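Local atomic coordinates of N-acetyl-beta-D glucosaminidase (Rhizomucor miehei CAU432, PDB entry 4ZM6), a protein that probably cleaves beta-linked N-acetylglucosamine from its substrates as a family 3 glycoside hydrolase and, through a GCN5-related region that binds acetyl-CoA, probably acetylates glucosamine. Residues A[63-76]-A[334-347]. Residues are numbered along the deposited sequence; the frame is centred on the assembly and turned at random.
Sequences QQIARNAGHKRPLF and AQLKDQFLNWDDVL
Trp343 slots its indole between Arg67 and Pro74, one on each face. Pro74 CG lies over the six-membered ring, 3.8 Å from its centroid, a CH-pi contact suited to the compact, rigid proline ring. On the opposite face the Arg67 guanidinium makes a cation-pi contact, its plane turned 34° from the indole. At the rim, Trp343 NE1 donates to Lys72 O (3.0 Å), nearly straight and in the ring plane but above the carbonyl plane, so the indole's one polar atom is satisfied.

Lys337 can be followed outward. Its CB packs on Arg73 CD, CG meets Phe76 CE2 at 3.5 Å, and CD and CE run on past Pro74 O. The chain, extended beyond CG (chi2 -161°), carries NZ to Pro74 O at 2.7 Å; a second hydrogen bond, to Gly40 O, helps satisfy this buried ammonium, which a long lysine can bring to two carbonyls. Leu341 CD1 sits over the centre of the Phe76 ring, 3.8 Å from the centroid, a CH-pi contact using one branch of the leucine.

Arg73 NE hydrogen-bonds Asp338 OD1 (2.8 Å) within a salt bridge, OD1 lying in the guanidinium plane but NE above the carboxylate plane, while the small Ala334 methyl covers one guanidinium face.

The contact thus packs helices 323-340 and 343-348 against the end of helix 52-68 and the loop entering strand 76-79 of the TIM-barrel-like domain, where Phe76 pairs with strand 41-44 and Ala66 rests on helix 28-37.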
ATOM      1  N   GLN A  63     -45.014  -0.445  -7.826  1.00112.38           N
ATOM      2  CA  GLN A  63     -44.920   0.519  -6.740  1.00114.95           C
ATOM      3  C   GLN A  63     -46.305   0.857  -6.184  1.00116.08           C
ATOM      4  O   GLN A  63     -46.482   0.972  -4.969  1.00111.36           O
ATOM      5  CB  GLN A  63     -44.226   1.792  -7.240  1.00115.13           C
ATOM      6  CG  GLN A  63     -43.148   2.324  -6.319  1.00115.09           C
ATOM      7  CD  GLN A  63     -41.963   1.378  -6.164  1.00113.45           C
ATOM      8  OE1 GLN A  63     -41.531   0.742  -7.124  1.00111.01           O
ATOM      9  NE2 GLN A  63     -41.429   1.293  -4.951  1.00110.44           N
ATOM     10  N   GLN A  64     -47.275   1.017  -7.085  1.00120.05           N
ATOM     11  CA  GLN A  64     -48.661   1.314  -6.708  1.00121.51           C
ATOM     12  C   GLN A  64     -49.251   0.211  -5.839  1.00120.54           C
ATOM     13  O   GLN A  64     -49.796   0.476  -4.766  1.00121.77           O
ATOM     14  CB  GLN A  64     -49.543   1.507  -7.954  1.00121.57           C
ATOM     15  CG  GLN A  64     -49.625   2.942  -8.463  1.00121.67           C
ATOM     16  CD  GLN A  64     -50.349   3.894  -7.517  1.00122.61           C
ATOM     17  OE1 GLN A  64     -50.377   5.104  -7.753  1.00121.70           O
ATOM     18  NE2 GLN A  64     -50.935   3.360  -6.445  1.00122.36           N
ATOM     19  N   ILE A  65     -49.130  -1.023  -6.319  1.00118.30           N
ATOM     20  CA  ILE A  65     -49.630  -2.203  -5.609  1.00116.49           C
ATOM     21  C   ILE A  65     -48.990  -2.340  -4.226  1.00115.09           C
ATOM     22  O   ILE A  65     -49.650  -2.751  -3.269  1.00114.61           O
ATOM     23  CB  ILE A  65     -49.385  -3.482  -6.441  1.00117.87           C
ATOM     24  CG1 ILE A  65     -50.292  -3.483  -7.680  1.00119.64           C
ATOM     25  CG2 ILE A  65     -49.629  -4.740  -5.615  1.00118.21           C
ATOM     26  CD1 ILE A  65     -49.769  -4.322  -8.825  1.00120.42           C
ATOM     27  N   ALA A  66     -47.709  -1.991  -4.131  1.00112.91           N
ATOM     28  CA  ALA A  66     -46.980  -2.044  -2.868  1.00110.96           C
ATOM     29  C   ALA A  66     -47.524  -1.046  -1.848  1.00108.18           C
ATOM     30  O   ALA A  66     -47.613  -1.362  -0.661  1.00106.81           O
ATOM     31  CB  ALA A  66     -45.499  -1.795  -3.104  1.00112.88           C
ATOM     32  N   ARG A  67     -47.880   0.152  -2.310  1.00109.68           N
ATOM     33  CA  ARG A  67     -48.399   1.196  -1.421  1.00110.91           C
ATOM     34  C   ARG A  67     -49.820   0.887  -0.954  1.00115.56           C
ATOM     35  O   ARG A  67     -50.133   1.035   0.232  1.00114.55           O
ATOM     36  CB  ARG A  67     -48.361   2.565  -2.100  1.00106.43           C
ATOM     37  CG  ARG A  67     -48.822   3.702  -1.194  1.00103.76           C
ATOM     38  CD  ARG A  67     -48.045   4.977  -1.470  1.00101.19           C
ATOM     39  NE  ARG A  67     -48.183   6.001  -0.434  1.00 99.18           N
ATOM     40  CZ  ARG A  67     -47.660   5.933   0.792  1.00 96.83           C
ATOM     41  NH1 ARG A  67     -46.973   4.865   1.187  1.00 95.93           N
ATOM     42  NH2 ARG A  67     -47.841   6.939   1.640  1.00 93.72           N
ATOM     43  N   ASN A  68     -50.674   0.471  -1.889  1.00118.14           N
ATOM     44  CA  ASN A  68     -52.033   0.036  -1.561  1.00118.90           C
ATOM     45  C   ASN A  68     -52.036  -1.124  -0.571  1.00117.08           C
ATOM     46  O   ASN A  68     -52.888  -1.185   0.316  1.00124.23           O
ATOM     47  CB  ASN A  68     -52.805  -0.375  -2.826  1.00119.80           C
ATOM     48  CG  ASN A  68     -53.438   0.806  -3.548  1.00120.81           C
ATOM     49  OD1 ASN A  68     -53.400   1.948  -3.081  1.00115.96           O
ATOM     50  ND2 ASN A  68     -54.044   0.525  -4.696  1.00120.84           N
ATOM     51  N   ALA A  69     -51.071  -2.032  -0.721  1.00110.24           N
ATOM     52  CA  ALA A  69     -50.959  -3.202   0.151  1.00105.35           C
ATOM     53  C   ALA A  69     -50.403  -2.896   1.549  1.00103.20           C
ATOM     54  O   ALA A  69     -50.284  -3.805   2.371  1.00102.08           O
ATOM     55  CB  ALA A  69     -50.113  -4.270  -0.520  1.00105.30           C
ATOM     56  N   GLY A  70     -50.044  -1.637   1.808  1.00102.89           N
ATOM     57  CA  GLY A  70     -49.704  -1.176   3.156  1.00 99.44           C
ATOM     58  C   GLY A  70     -48.253  -1.344   3.577  1.00 97.67           C
ATOM     59  O   GLY A  70     -47.969  -1.467   4.770  1.00 92.70           O
ATOM     60  N   HIS A  71     -47.333  -1.340   2.611  1.00 97.89           N
ATOM     61  CA  HIS A  71     -45.898  -1.427   2.909  1.00 98.10           C
ATOM     62  C   HIS A  71     -45.424  -0.172   3.622  1.00 96.96           C
ATOM     63  O   HIS A  71     -45.841   0.935   3.276  1.00 98.95           O
ATOM     64  CB  HIS A  71     -45.074  -1.583   1.631  1.00100.31           C
ATOM     65  CG  HIS A  71     -45.067  -2.970   1.079  1.00102.02           C
ATOM     66  ND1 HIS A  71     -46.138  -3.505   0.401  1.00103.46           N
ATOM     67  CD2 HIS A  71     -44.109  -3.927   1.088  1.00103.78           C
ATOM     68  CE1 HIS A  71     -45.847  -4.737   0.025  1.00104.67           C
ATOM     69  NE2 HIS A  71     -44.621  -5.017   0.429  1.00105.39           N
ATOM     70  N   LYS A  72     -44.542  -0.342   4.602  1.00 94.02           N
ATOM     71  CA  LYS A  72     -43.954   0.798   5.301  1.00 91.97           C
ATOM     72  C   LYS A  72     -43.017   1.569   4.364  1.00 91.97           C
ATOM     73  O   LYS A  72     -43.066   2.801   4.311  1.00 93.52           O
ATOM     74  CB  LYS A  72     -43.208   0.343   6.560  1.00 91.31           C
ATOM     75  CG  LYS A  72     -42.914   1.469   7.540  1.00 93.34           C
ATOM     76  CD  LYS A  72     -42.277   0.952   8.822  1.00 94.78           C
ATOM     77  CE  LYS A  72     -41.784   2.089   9.705  1.00 94.58           C
ATOM     78  NZ  LYS A  72     -40.856   1.604  10.767  1.00 96.48           N
ATOM     79  N   ARG A  73     -42.187   0.839   3.616  1.00 87.45           N
ATOM     80  CA  ARG A  73     -41.243   1.446   2.674  1.00 83.73           C
ATOM     81  C   ARG A  73     -41.442   0.933   1.253  1.00 81.03           C
ATOM     82  O   ARG A  73     -41.947  -0.173   1.063  1.00 80.89           O
ATOM     83  CB  ARG A  73     -39.812   1.164   3.112  1.00 84.24           C
ATOM     84  CG  ARG A  73     -39.429   1.878   4.389  1.00 85.30           C
ATOM     85  CD  ARG A  73     -38.000   1.566   4.782  1.00 87.75           C
ATOM     86  NE  ARG A  73     -37.688   2.094   6.107  1.00 91.29           N
ATOM     87  CZ  ARG A  73     -38.053   1.526   7.257  1.00 92.38           C
ATOM     88  NH1 ARG A  73     -38.765   0.400   7.273  1.00 91.81           N
ATOM     89  NH2 ARG A  73     -37.708   2.098   8.406  1.00 92.90           N
ATOM     90  N   PRO A  74     -41.028   1.729   0.248  1.00 77.28           N
ATOM     91  CA  PRO A  74     -41.195   1.316  -1.148  1.00 75.13           C
ATOM     92  C   PRO A  74     -40.333   0.124  -1.528  1.00 74.79           C
ATOM     93  O   PRO A  74     -39.347  -0.174  -0.859  1.00 74.20           O
ATOM     94  CB  PRO A  74     -40.772   2.556  -1.955  1.00 75.24           C
ATOM     95  CG  PRO A  74     -40.653   3.674  -0.977  1.00 76.16           C
ATOM     96  CD  PRO A  74     -40.400   3.058   0.361  1.00 77.07           C
ATOM     97  N   LEU A  75     -40.728  -0.557  -2.594  1.00 76.37           N
ATOM     98  CA  LEU A  75     -39.968  -1.676  -3.133  1.00 77.20           C
ATOM     99  C   LEU A  75     -38.623  -1.229  -3.684  1.00 75.75           C
ATOM    100  O   LEU A  75     -38.469  -0.089  -4.124  1.00 74.91           O
ATOM    101  CB  LEU A  75     -40.741  -2.355  -4.273  1.00 79.52           C
ATOM    102  CG  LEU A  75     -42.108  -2.978  -3.981  1.00 78.88           C
ATOM    103  CD1 LEU A  75     -42.663  -3.604  -5.252  1.00 78.69           C
ATOM    104  CD2 LEU A  75     -42.019  -4.009  -2.868  1.00 79.15           C
ATOM    105  N   PHE A  76     -37.656  -2.141  -3.643  1.00 72.79           N
ATOM    106  CA  PHE A  76     -36.456  -2.032  -4.452  1.00 71.33           C
ATOM    107  C   PHE A  76     -36.769  -2.719  -5.772  1.00 72.36           C
ATOM    108  O   PHE A  76     -37.422  -3.759  -5.790  1.00 74.18           O
ATOM    109  CB  PHE A  76     -35.260  -2.725  -3.782  1.00 71.44           C
ATOM    110  CG  PHE A  76     -34.349  -1.795  -3.023  1.00 69.62           C
ATOM    111  CD1 PHE A  76     -33.731  -0.729  -3.666  1.00 70.63           C
ATOM    112  CD2 PHE A  76     -34.067  -2.014  -1.679  1.00 68.38           C
ATOM    113  CE1 PHE A  76     -32.879   0.120  -2.975  1.00 70.95           C
ATOM    114  CE2 PHE A  76     -33.214  -1.170  -0.984  1.00 69.08           C
ATOM    115  CZ  PHE A  76     -32.619  -0.101  -1.631  1.00 69.90           C
ATOM    116  N   ALA A 334     -33.808  -1.880   6.191  1.00 75.05           N
ATOM    117  CA  ALA A 334     -34.500  -0.617   6.450  1.00 77.08           C
ATOM    118  C   ALA A 334     -33.552   0.560   6.202  1.00 78.63           C
ATOM    119  O   ALA A 334     -33.879   1.478   5.447  1.00 77.30           O
ATOM    120  CB  ALA A 334     -35.034  -0.581   7.874  1.00 75.73           C
ATOM    121  N   GLN A 335     -32.378   0.514   6.831  1.00 78.23           N
ATOM    122  CA  GLN A 335     -31.337   1.524   6.618  1.00 78.52           C
ATOM    123  C   GLN A 335     -31.036   1.729   5.132  1.00 74.45           C
ATOM    124  O   GLN A 335     -30.963   2.866   4.659  1.00 71.96           O
ATOM    125  CB  GLN A 335     -30.048   1.140   7.364  1.00 81.41           C
ATOM    126  CG  GLN A 335     -30.033   1.550   8.832  1.00 83.74           C
ATOM    127  CD  GLN A 335     -29.082   0.710   9.677  1.00 86.94           C
ATOM    128  OE1 GLN A 335     -29.181  -0.517   9.713  1.00 87.40           O
ATOM    129  NE2 GLN A 335     -28.166   1.373  10.375  1.00 88.74           N
ATOM    130  N   LEU A 336     -30.873   0.626   4.404  1.00 71.64           N
ATOM    131  CA  LEU A 336     -30.564   0.689   2.980  1.00 69.86           C
ATOM    132  C   LEU A 336     -31.695   1.349   2.200  1.00 71.39           C
ATOM    133  O   LEU A 336     -31.448   2.206   1.356  1.00 74.75           O
ATOM    134  CB  LEU A 336     -30.272  -0.708   2.417  1.00 67.39           C
ATOM    135  CG  LEU A 336     -29.860  -0.778   0.939  1.00 65.39           C
ATOM    136  CD1 LEU A 336     -28.767   0.225   0.617  1.00 65.12           C
ATOM    137  CD2 LEU A 336     -29.406  -2.176   0.557  1.00 64.42           C
ATOM    138  N   LYS A 337     -32.932   0.964   2.493  1.00 73.11           N
ATOM    139  CA  LYS A 337     -34.096   1.594   1.866  1.00 74.27           C
ATOM    140  C   LYS A 337     -34.210   3.080   2.212  1.00 72.95           C
ATOM    141  O   LYS A 337     -34.496   3.899   1.343  1.00 72.45           O
ATOM    142  CB  LYS A 337     -35.389   0.860   2.245  1.00 75.40           C
ATOM    143  CG  LYS A 337     -35.555  -0.475   1.536  1.00 75.33           C
ATOM    144  CD  LYS A 337     -36.993  -0.958   1.557  1.00 76.07           C
ATOM    145  CE  LYS A 337     -37.140  -2.240   0.752  1.00 78.08           C
ATOM    146  NZ  LYS A 337     -38.548  -2.505   0.360  1.00 79.01           N
ATOM    147  N   ASP A 338     -33.970   3.426   3.475  1.00 74.12           N
ATOM    148  CA  ASP A 338     -34.025   4.824   3.920  1.00 74.68           C
ATOM    149  C   ASP A 338     -32.965   5.699   3.249  1.00 77.41           C
ATOM    150  O   ASP A 338     -33.157   6.907   3.105  1.00 78.42           O
ATOM    151  CB  ASP A 338     -33.877   4.920   5.445  1.00 73.48           C
ATOM    152  CG  ASP A 338     -35.090   4.380   6.190  1.00 72.86           C
ATOM    153  OD1 ASP A 338     -36.201   4.385   5.622  1.00 73.31           O
ATOM    154  OD2 ASP A 338     -34.938   3.951   7.351  1.00 70.98           O
ATOM    155  N   GLN A 339     -31.849   5.091   2.849  1.00 77.79           N
ATOM    156  CA  GLN A 339     -30.788   5.810   2.148  1.00 74.71           C
ATOM    157  C   GLN A 339     -31.220   6.229   0.742  1.00 72.37           C
ATOM    158  O   GLN A 339     -30.839   7.296   0.271  1.00 72.88           O
ATOM    159  CB  GLN A 339     -29.514   4.955   2.078  1.00 74.44           C
ATOM    160  CG  GLN A 339     -28.262   5.743   1.700  1.00 75.73           C
ATOM    161  CD  GLN A 339     -26.993   4.901   1.665  1.00 75.71           C
ATOM    162  OE1 GLN A 339     -26.074   5.182   0.890  1.00 76.50           O
ATOM    163  NE2 GLN A 339     -26.931   3.870   2.506  1.00 73.41           N
ATOM    164  N   PHE A 340     -32.013   5.393   0.079  1.00 71.31           N
ATOM    165  CA  PHE A 340     -32.338   5.594  -1.334  1.00 71.75           C
ATOM    166  C   PHE A 340     -33.820   5.817  -1.656  1.00 72.91           C
ATOM    167  O   PHE A 340     -34.134   6.363  -2.713  1.00 73.46           O
ATOM    168  CB  PHE A 340     -31.845   4.391  -2.145  1.00 70.30           C
ATOM    169  CG  PHE A 340     -30.349   4.281  -2.231  1.00 69.58           C
ATOM    170  CD1 PHE A 340     -29.643   4.992  -3.192  1.00 69.83           C
ATOM    171  CD2 PHE A 340     -29.647   3.455  -1.366  1.00 68.96           C
ATOM    172  CE1 PHE A 340     -28.267   4.886  -3.284  1.00 69.32           C
ATOM    173  CE2 PHE A 340     -28.271   3.345  -1.451  1.00 68.98           C
ATOM    174  CZ  PHE A 340     -27.579   4.063  -2.412  1.00 69.18           C
ATOM    175  N   LEU A 341     -34.725   5.402  -0.769  1.00 74.63           N
ATOM    176  CA  LEU A 341     -36.148   5.304  -1.114  1.00 76.54           C
ATOM    177  C   LEU A 341     -37.043   6.214  -0.275  1.00 77.27           C
ATOM    178  O   LEU A 341     -36.884   6.315   0.937  1.00 74.79           O
ATOM    179  CB  LEU A 341     -36.626   3.850  -0.982  1.00 76.20           C
ATOM    180  CG  LEU A 341     -35.765   2.785  -1.676  1.00 74.55           C
ATOM    181  CD1 LEU A 341     -36.303   1.389  -1.410  1.00 73.53           C
ATOM    182  CD2 LEU A 341     -35.676   3.034  -3.171  1.00 73.95           C
ATOM    183  N   ASN A 342     -37.975   6.884  -0.946  1.00 82.31           N
ATOM    184  CA  ASN A 342     -39.044   7.623  -0.281  1.00 86.87           C
ATOM    185  C   ASN A 342     -40.274   7.653  -1.189  1.00 90.12           C
ATOM    186  O   ASN A 342     -40.151   7.785  -2.407  1.00 89.20           O
ATOM    187  CB  ASN A 342     -38.591   9.038   0.100  1.00 87.39           C
ATOM    188  CG  ASN A 342     -38.565   9.987  -1.082  1.00 88.20           C
ATOM    189  OD1 ASN A 342     -39.598  10.516  -1.494  1.00 88.57           O
ATOM    190  ND2 ASN A 342     -37.378  10.216  -1.627  1.00 91.30           N
ATOM    191  N   TRP A 343     -41.453   7.537  -0.586  1.00 92.56           N
ATOM    192  CA  TRP A 343     -42.687   7.305  -1.341  1.00 92.84           C
ATOM    193  C   TRP A 343     -43.015   8.372  -2.388  1.00 93.65           C
ATOM    194  O   TRP A 343     -43.523   8.040  -3.458  1.00 91.58           O
ATOM    195  CB  TRP A 343     -43.872   7.125  -0.385  1.00 90.17           C
ATOM    196  CG  TRP A 343     -43.935   5.757   0.213  1.00 86.89           C
ATOM    197  CD1 TRP A 343     -43.763   5.421   1.526  1.00 86.62           C
ATOM    198  CD2 TRP A 343     -44.181   4.531  -0.488  1.00 83.51           C
ATOM    199  NE1 TRP A 343     -43.894   4.060   1.687  1.00 86.20           N
ATOM    200  CE2 TRP A 343     -44.147   3.491   0.465  1.00 83.86           C
ATOM    201  CE3 TRP A 343     -44.426   4.214  -1.828  1.00 82.76           C
ATOM    202  CZ2 TRP A 343     -44.356   2.155   0.119  1.00 83.35           C
ATOM    203  CZ3 TRP A 343     -44.635   2.885  -2.172  1.00 83.06           C
ATOM    204  CH2 TRP A 343     -44.599   1.872  -1.200  1.00 83.17           C
ATOM    205  N   ASP A 344     -42.716   9.634  -2.087  1.00 96.75           N
ATOM    206  CA  ASP A 344     -43.097  10.747  -2.960  1.00 99.68           C
ATOM    207  C   ASP A 344     -42.529  10.594  -4.371  1.00101.97           C
ATOM    208  O   ASP A 344     -43.281  10.350  -5.315  1.00105.17           O
ATOM    209  CB  ASP A 344     -42.671  12.094  -2.362  1.00103.33           C
ATOM    210  CG  ASP A 344     -43.429  12.438  -1.087  1.00106.62           C
ATOM    211  OD1 ASP A 344     -43.415  11.619  -0.142  1.00112.45           O
ATOM    212  OD2 ASP A 344     -44.030  13.531  -1.025  1.00103.93           O
ATOM    213  N   ASP A 345     -41.209  10.716  -4.509  1.00103.18           N
ATOM    214  CA  ASP A 345     -40.565  10.672  -5.835  1.00103.34           C
ATOM    215  C   ASP A 345     -40.483   9.259  -6.437  1.00100.48           C
ATOM    216  O   ASP A 345     -40.218   9.100  -7.629  1.00 99.72           O
ATOM    217  CB  ASP A 345     -39.177  11.340  -5.809  1.00103.38           C
ATOM    218  CG  ASP A 345     -38.257  10.768  -4.745  1.00104.15           C
ATOM    219  OD1 ASP A 345     -38.595   9.731  -4.134  1.00106.05           O
ATOM    220  OD2 ASP A 345     -37.186  11.369  -4.521  1.00102.16           O
ATOM    221  N   VAL A 346     -40.707   8.245  -5.606  1.00 99.10           N
ATOM    222  CA  VAL A 346     -40.802   6.862  -6.067  1.00101.38           C
ATOM    223  C   VAL A 346     -42.110   6.639  -6.849  1.00101.16           C
ATOM    224  O   VAL A 346     -42.147   5.842  -7.791  1.00 98.37           O
ATOM    225  CB  VAL A 346     -40.667   5.883  -4.869  1.00104.57           C
ATOM    226  CG1 VAL A 346     -41.123   4.482  -5.220  1.00104.36           C
ATOM    227  CG2 VAL A 346     -39.226   5.844  -4.373  1.00106.70           C
ATOM    228  N   LEU A 347     -43.168   7.352  -6.461  1.00103.15           N
ATOM    229  CA  LEU A 347     -44.470   7.292  -7.150  1.00104.03           C
ATOM    230  C   LEU A 347     -44.647   8.394  -8.198  1.00105.31           C
ATOM    231  O   LEU A 347     -45.284   8.172  -9.230  1.00102.45           O
ATOM    232  CB  LEU A 347     -45.613   7.402  -6.140  1.00101.30           C
ATOM    233  CG  LEU A 347     -45.742   6.265  -5.125  1.00 97.74           C
ATOM    234  CD1 LEU A 347     -46.583   6.703  -3.936  1.00 94.32           C
ATOM    235  CD2 LEU A 347     -46.337   5.028  -5.783  1.00 97.35           C
TER